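Local coordinates for protein ORF48 (Lactococcus phage TP901-1, PDB 3UH8) that is a phage baseplate protein, here its immunoglobulin-like N-terminal domain, and probably helps build the host-adhesion device at the tip of the tail, at residues A[93-98]-A[116-121]; A[8-13]-A[36-41]. One frame throughout, in Å; residues are numbered along the deposited sequence.

Contact 1: A[93-98]-A[116-121]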
# COMPACT_ATOMS: atom_id res chain seq x y z
N ARG A 93 14.69 5.34 -2.86
CA ARG A 93 13.85 4.18 -3.14
C ARG A 93 13.35 3.48 -1.88
O ARG A 93 14.14 3.03 -1.05
CB ARG A 93 14.53 3.20 -4.12
CG ARG A 93 13.53 2.27 -4.79
CD ARG A 93 14.13 1.44 -5.90
NE ARG A 93 13.16 0.42 -6.33
CZ ARG A 93 13.25 -0.30 -7.44
NH1 ARG A 93 14.27 -0.13 -8.27
NH2 ARG A 93 12.32 -1.20 -7.73
N ASN A 94 12.02 3.39 -1.76
CA ASN A 94 11.33 2.75 -0.65
C ASN A 94 10.67 1.45 -1.09
O ASN A 94 10.24 1.34 -2.24
CB ASN A 94 10.28 3.69 -0.07
CG ASN A 94 10.85 4.83 0.72
OD1 ASN A 94 10.88 4.81 1.95
ND2 ASN A 94 11.28 5.88 0.04
N GLU A 95 10.58 0.48 -0.17
CA GLU A 95 9.96 -0.82 -0.41
C GLU A 95 8.84 -1.03 0.61
O GLU A 95 9.06 -0.86 1.81
CB GLU A 95 11.00 -1.95 -0.33
CG GLU A 95 10.46 -3.34 -0.64
CD GLU A 95 11.48 -4.44 -0.83
OE1 GLU A 95 11.05 -5.61 -1.00
OE2 GLU A 95 12.70 -4.15 -0.84
N ALA A 96 7.63 -1.37 0.12
CA ALA A 96 6.45 -1.58 0.96
C ALA A 96 5.52 -2.67 0.42
O ALA A 96 5.71 -3.14 -0.71
CB ALA A 96 5.69 -0.27 1.14
N TYR A 97 4.51 -3.07 1.22
CA TYR A 97 3.49 -4.06 0.86
C TYR A 97 2.18 -3.83 1.63
O TYR A 97 2.19 -3.20 2.68
CB TYR A 97 4.03 -5.50 1.03
CG TYR A 97 4.06 -6.02 2.45
CD1 TYR A 97 3.02 -6.79 2.96
CD2 TYR A 97 5.16 -5.78 3.27
CE1 TYR A 97 3.06 -7.28 4.26
CE2 TYR A 97 5.21 -6.28 4.58
CZ TYR A 97 4.15 -7.02 5.07
OH TYR A 97 4.17 -7.51 6.35
N PHE A 98 1.06 -4.37 1.11
CA PHE A 98 -0.24 -4.26 1.76
C PHE A 98 -0.65 -5.59 2.37
O PHE A 98 -0.65 -6.61 1.68
CB PHE A 98 -1.32 -3.73 0.80
CG PHE A 98 -1.15 -2.27 0.45
CD1 PHE A 98 -1.53 -1.27 1.35
CD2 PHE A 98 -0.59 -1.89 -0.76
CE1 PHE A 98 -1.35 0.08 1.03
CE2 PHE A 98 -0.42 -0.54 -1.08
CZ PHE A 98 -0.80 0.43 -0.18
N THR A 116 5.72 -7.39 -2.32
CA THR A 116 6.40 -6.09 -2.20
C THR A 116 6.46 -5.33 -3.52
O THR A 116 6.49 -5.92 -4.60
CB THR A 116 7.79 -6.20 -1.55
OG1 THR A 116 8.68 -6.93 -2.40
CG2 THR A 116 7.75 -6.78 -0.15
N PHE A 117 6.44 -4.00 -3.41
CA PHE A 117 6.54 -3.07 -4.51
C PHE A 117 7.40 -1.92 -4.05
O PHE A 117 7.60 -1.73 -2.85
CB PHE A 117 5.15 -2.58 -4.96
CG PHE A 117 4.44 -1.64 -4.00
CD1 PHE A 117 3.69 -2.13 -2.95
CD2 PHE A 117 4.51 -0.26 -4.18
CE1 PHE A 117 3.04 -1.26 -2.07
CE2 PHE A 117 3.86 0.61 -3.30
CZ PHE A 117 3.13 0.11 -2.25
N HIS A 118 7.90 -1.13 -5.01
CA HIS A 118 8.73 0.01 -4.69
C HIS A 118 8.10 1.31 -5.10
O HIS A 118 7.35 1.36 -6.08
CB HIS A 118 10.11 -0.13 -5.34
CG HIS A 118 10.96 -1.21 -4.74
ND1 HIS A 118 10.90 -2.51 -5.20
CD2 HIS A 118 11.90 -1.13 -3.77
CE1 HIS A 118 11.79 -3.19 -4.48
NE2 HIS A 118 12.41 -2.39 -3.61
N TYR A 119 8.42 2.38 -4.36
CA TYR A 119 8.02 3.75 -4.64
C TYR A 119 9.19 4.67 -4.33
O TYR A 119 10.03 4.34 -3.50
CB TYR A 119 6.72 4.15 -3.91
CG TYR A 119 6.83 4.34 -2.42
CD1 TYR A 119 7.08 5.59 -1.86
CD2 TYR A 119 6.59 3.28 -1.55
CE1 TYR A 119 7.14 5.77 -0.48
CE2 TYR A 119 6.65 3.45 -0.16
CZ TYR A 119 6.92 4.70 0.36
OH TYR A 119 7.00 4.88 1.72
N ILE A 120 9.27 5.81 -5.03
CA ILE A 120 10.37 6.75 -4.83
C ILE A 120 9.95 8.05 -4.16
O ILE A 120 9.01 8.70 -4.61
CB ILE A 120 11.27 6.93 -6.11
CG1 ILE A 120 12.00 8.29 -6.15
CG2 ILE A 120 10.51 6.67 -7.41
CD1 ILE A 120 13.46 8.21 -6.47
N VAL A 121 10.65 8.41 -3.07
CA VAL A 121 10.41 9.69 -2.41
C VAL A 121 11.50 10.62 -2.91
O VAL A 121 12.69 10.34 -2.76
CB VAL A 121 10.35 9.64 -0.86
CG1 VAL A 121 10.06 11.04 -0.30
CG2 VAL A 121 9.29 8.66 -0.37
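Asn94 and Tyr119 pair backbone to backbone across two antiparallel strands: Asn94 N reaches Tyr119 O at 2.8 Å, and Tyr119 N returns a bond to Asn94 O. Two residues along, Ala96 and Phe117 repeat the pattern, with Ala96 N on Phe117 O at 3.0 Å and Phe117 N on Ala96 O. Between these hydrogen-bonded pairs sits the non-hydrogen-bonded pair Glu95 and His118, and its side chains illustrate how a sheet surface organises polar groups. The imidazole of His118 is sandwiched. Arg93, its chain extended from CG to NE, brings its guanidinium edge over one ring face, NE lying 3.2 Å from His118 CG with the two planes 83° apart; Glu95 CG covers the opposite face in a CH-pi contact. Glu95 then divides its carboxylate: OE2 takes a weak, bent bond from His118 NE2 (3.3 Å), while OE1 lies 3.1 Å from Thr116 OG1. The nearby acid would probably favour a protonated imidazole, whereas the guanidinium would act against it.

The opposite face, carrying Asn94, Ala96, Phe117 and Tyr119, is buried and largely apolar. Asn94 CB sits over the Tyr119 ring, 3.6 Å from its centroid, and Ala96 CB meets the edge of the same ring at CE2. With CG placed between its backbone N and carbonyl carbon (chi1 71°), Phe117 leans back toward the partner strand, so that its CE1 packs 3.7 Å from Phe98 CE2; the rings are nearly parallel but slid apart.

Asn94 ND2 is hydrogen-bonded to Phe90 O, and Tyr119 OH to Ala87 O in helix 85-89. In this immunoglobulin-like domain, strand 92-103 lies between strands 112-122 and 49-54, regularly paired antiparallel with both (Tyr97 bonds Cys53 through the backbone); Phe52 and Leu54 touch Ala96 and Tyr119, and Ile6 of strand 2-9 meets Phe117.

Contact 2: A[8-13]-A[36-41]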
# COMPACT_ATOMS: atom_id res chain seq x y z
N LEU A 8 -1.57 -3.86 -7.88
CA LEU A 8 -0.72 -4.76 -7.10
C LEU A 8 -1.25 -6.18 -7.03
O LEU A 8 -2.43 -6.39 -6.77
CB LEU A 8 -0.46 -4.20 -5.69
CG LEU A 8 0.28 -2.87 -5.63
CD1 LEU A 8 0.20 -2.27 -4.25
CD2 LEU A 8 1.72 -3.00 -6.08
N SER A 9 -0.35 -7.15 -7.25
CA SER A 9 -0.66 -8.58 -7.25
C SER A 9 -0.23 -9.29 -5.96
O SER A 9 0.73 -8.88 -5.31
CB SER A 9 -0.04 -9.26 -8.47
OG SER A 9 -0.37 -10.64 -8.51
N THR A 10 -0.95 -10.37 -5.62
CA THR A 10 -0.68 -11.22 -4.45
C THR A 10 0.06 -12.49 -4.89
O THR A 10 0.77 -13.10 -4.09
CB THR A 10 -1.97 -11.55 -3.70
OG1 THR A 10 -2.83 -12.32 -4.54
CG2 THR A 10 -2.70 -10.31 -3.20
N THR A 11 -0.14 -12.87 -6.15
CA THR A 11 0.47 -14.04 -6.79
C THR A 11 1.75 -13.66 -7.53
O THR A 11 2.78 -14.31 -7.34
CB THR A 11 -0.53 -14.69 -7.77
OG1 THR A 11 -0.91 -13.73 -8.75
CG2 THR A 11 -1.78 -15.24 -7.09
N GLU A 12 1.71 -12.62 -8.37
CA GLU A 12 2.83 -12.17 -9.23
C GLU A 12 3.77 -11.09 -8.64
O GLU A 12 3.35 -10.33 -7.78
CB GLU A 12 2.22 -11.60 -10.48
CG GLU A 12 2.28 -12.52 -11.65
CD GLU A 12 0.91 -12.92 -12.07
OE1 GLU A 12 0.43 -12.34 -13.07
OE2 GLU A 12 0.26 -13.69 -11.32
N PRO A 13 4.99 -10.91 -9.20
CA PRO A 13 5.87 -9.84 -8.73
C PRO A 13 5.32 -8.47 -9.05
O PRO A 13 4.60 -8.30 -10.05
CB PRO A 13 7.13 -10.09 -9.54
CG PRO A 13 6.61 -10.74 -10.78
CD PRO A 13 5.50 -11.63 -10.39
N ILE A 36 -6.00 -4.09 -6.09
CA ILE A 36 -5.54 -5.39 -5.61
C ILE A 36 -5.95 -6.45 -6.63
O ILE A 36 -7.08 -6.47 -7.12
CB ILE A 36 -5.98 -5.68 -4.16
CG1 ILE A 36 -5.72 -4.48 -3.21
CG2 ILE A 36 -5.34 -6.94 -3.61
CD1 ILE A 36 -4.25 -3.82 -3.19
N VAL A 37 -4.97 -7.27 -6.99
CA VAL A 37 -5.11 -8.29 -8.01
C VAL A 37 -4.61 -9.65 -7.54
O VAL A 37 -3.64 -9.74 -6.79
CB VAL A 37 -4.49 -7.77 -9.35
CG1 VAL A 37 -3.54 -8.77 -10.00
CG2 VAL A 37 -5.58 -7.33 -10.32
N GLU A 38 -5.33 -10.71 -7.94
CA GLU A 38 -4.98 -12.10 -7.67
C GLU A 38 -5.14 -12.82 -9.00
O GLU A 38 -6.26 -12.93 -9.51
CB GLU A 38 -5.87 -12.70 -6.56
CG GLU A 38 -5.32 -14.01 -6.02
CD GLU A 38 -5.77 -14.38 -4.62
OE1 GLU A 38 -4.92 -14.36 -3.70
OE2 GLU A 38 -6.97 -14.71 -4.45
N ASN A 39 -4.01 -13.23 -9.61
CA ASN A 39 -3.91 -13.89 -10.92
C ASN A 39 -4.39 -12.99 -12.09
O ASN A 39 -4.96 -13.49 -13.06
CB ASN A 39 -4.58 -15.27 -10.93
CG ASN A 39 -3.84 -16.35 -10.17
OD1 ASN A 39 -2.61 -16.47 -10.22
ND2 ASN A 39 -4.60 -17.20 -9.51
N GLY A 40 -4.13 -11.69 -11.98
CA GLY A 40 -4.49 -10.71 -13.00
C GLY A 40 -5.94 -10.26 -12.98
O GLY A 40 -6.40 -9.64 -13.94
N GLN A 41 -6.66 -10.55 -11.88
CA GLN A 41 -8.06 -10.17 -11.71
C GLN A 41 -8.30 -9.58 -10.31
O GLN A 41 -7.61 -9.99 -9.37
CB GLN A 41 -8.98 -11.37 -11.95
O HOH W 1 -1.54 -11.31 -10.86
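Leu8 and Val37 open the backbone bonding of a short parallel pairing, Val37 N giving its proton to Leu8 O at 2.7 Å. Thr10 N then donates to Val37 O at 3.0 Å, so Val37 is held through both its amide and its carbonyl by residues on either side of Ser9, as parallel strands require. Two CA-H...O contacts, from Ile36 to Leu8 O and from Ser9 to Val37 O, supplement these bonds.

Side-chain hydrogen bonds take over where the first strand gives way to a loop. Thr10 OG1 donates to Glu38 OE1 at 3.0 Å, meeting that oxygen on its anti side and 25° out of the carboxylate plane; Glu38 OE2 forms a salt bridge with Lys43, so the carboxylate is held from two sources. Thr11 OG1, set between its backbone N and carbonyl carbon (chi1 59°), accepts from Asn39 N at 3.3 Å and donates to Glu12 OE2 at 2.8 Å. The same hydroxyl therefore links the turn at Asn39 and Gly40 to the loop that follows strand 2-9. That turn, both residues at positive phi, is a tight beta-hairpin turn closed by Glu38 N on Gln41 O.

The loop itself is shaped by an ST motif: Ser9 OG accepts from Glu12 N at 2.9 Å and, weakly, from Thr11 N. A water bonded to Ser9 OG at 2.7 Å also accepts a weak bond from Gly40 N, bridging the two segments.

Van der Waals contact is modest: Val37 CG1 lies 3.9 Å from Ser9 CB, and Thr11 CG2 packs against Glu38 CG.

The hairpin leads strand 30-38 back into strand 41-42. On the other face, Leu8 and Ile36 point into the fold, toward strands 92-103 and 112-122.

Contact 2 closes before contact 1 opens along the chain, so the two follow in series, with centres about 16 Å apart. Both belong to one mixed sheet in an all-beta, immunoglobulin-like domain. Contact 2 joins strands 2-9 and 30-38 in parallel near the periphery; contact 1 joins strands 92-103 and 112-122 antiparallel, nearer the middle. They meet through Leu8, whose CD1 lies 3.6 Å from Phe98 CD2 and whose CD2 lies equally far from Phe117 CB. The first and last strands are thereby packed together in a common apolar interior, tying the two ends of this baseplate domain into one compact unit.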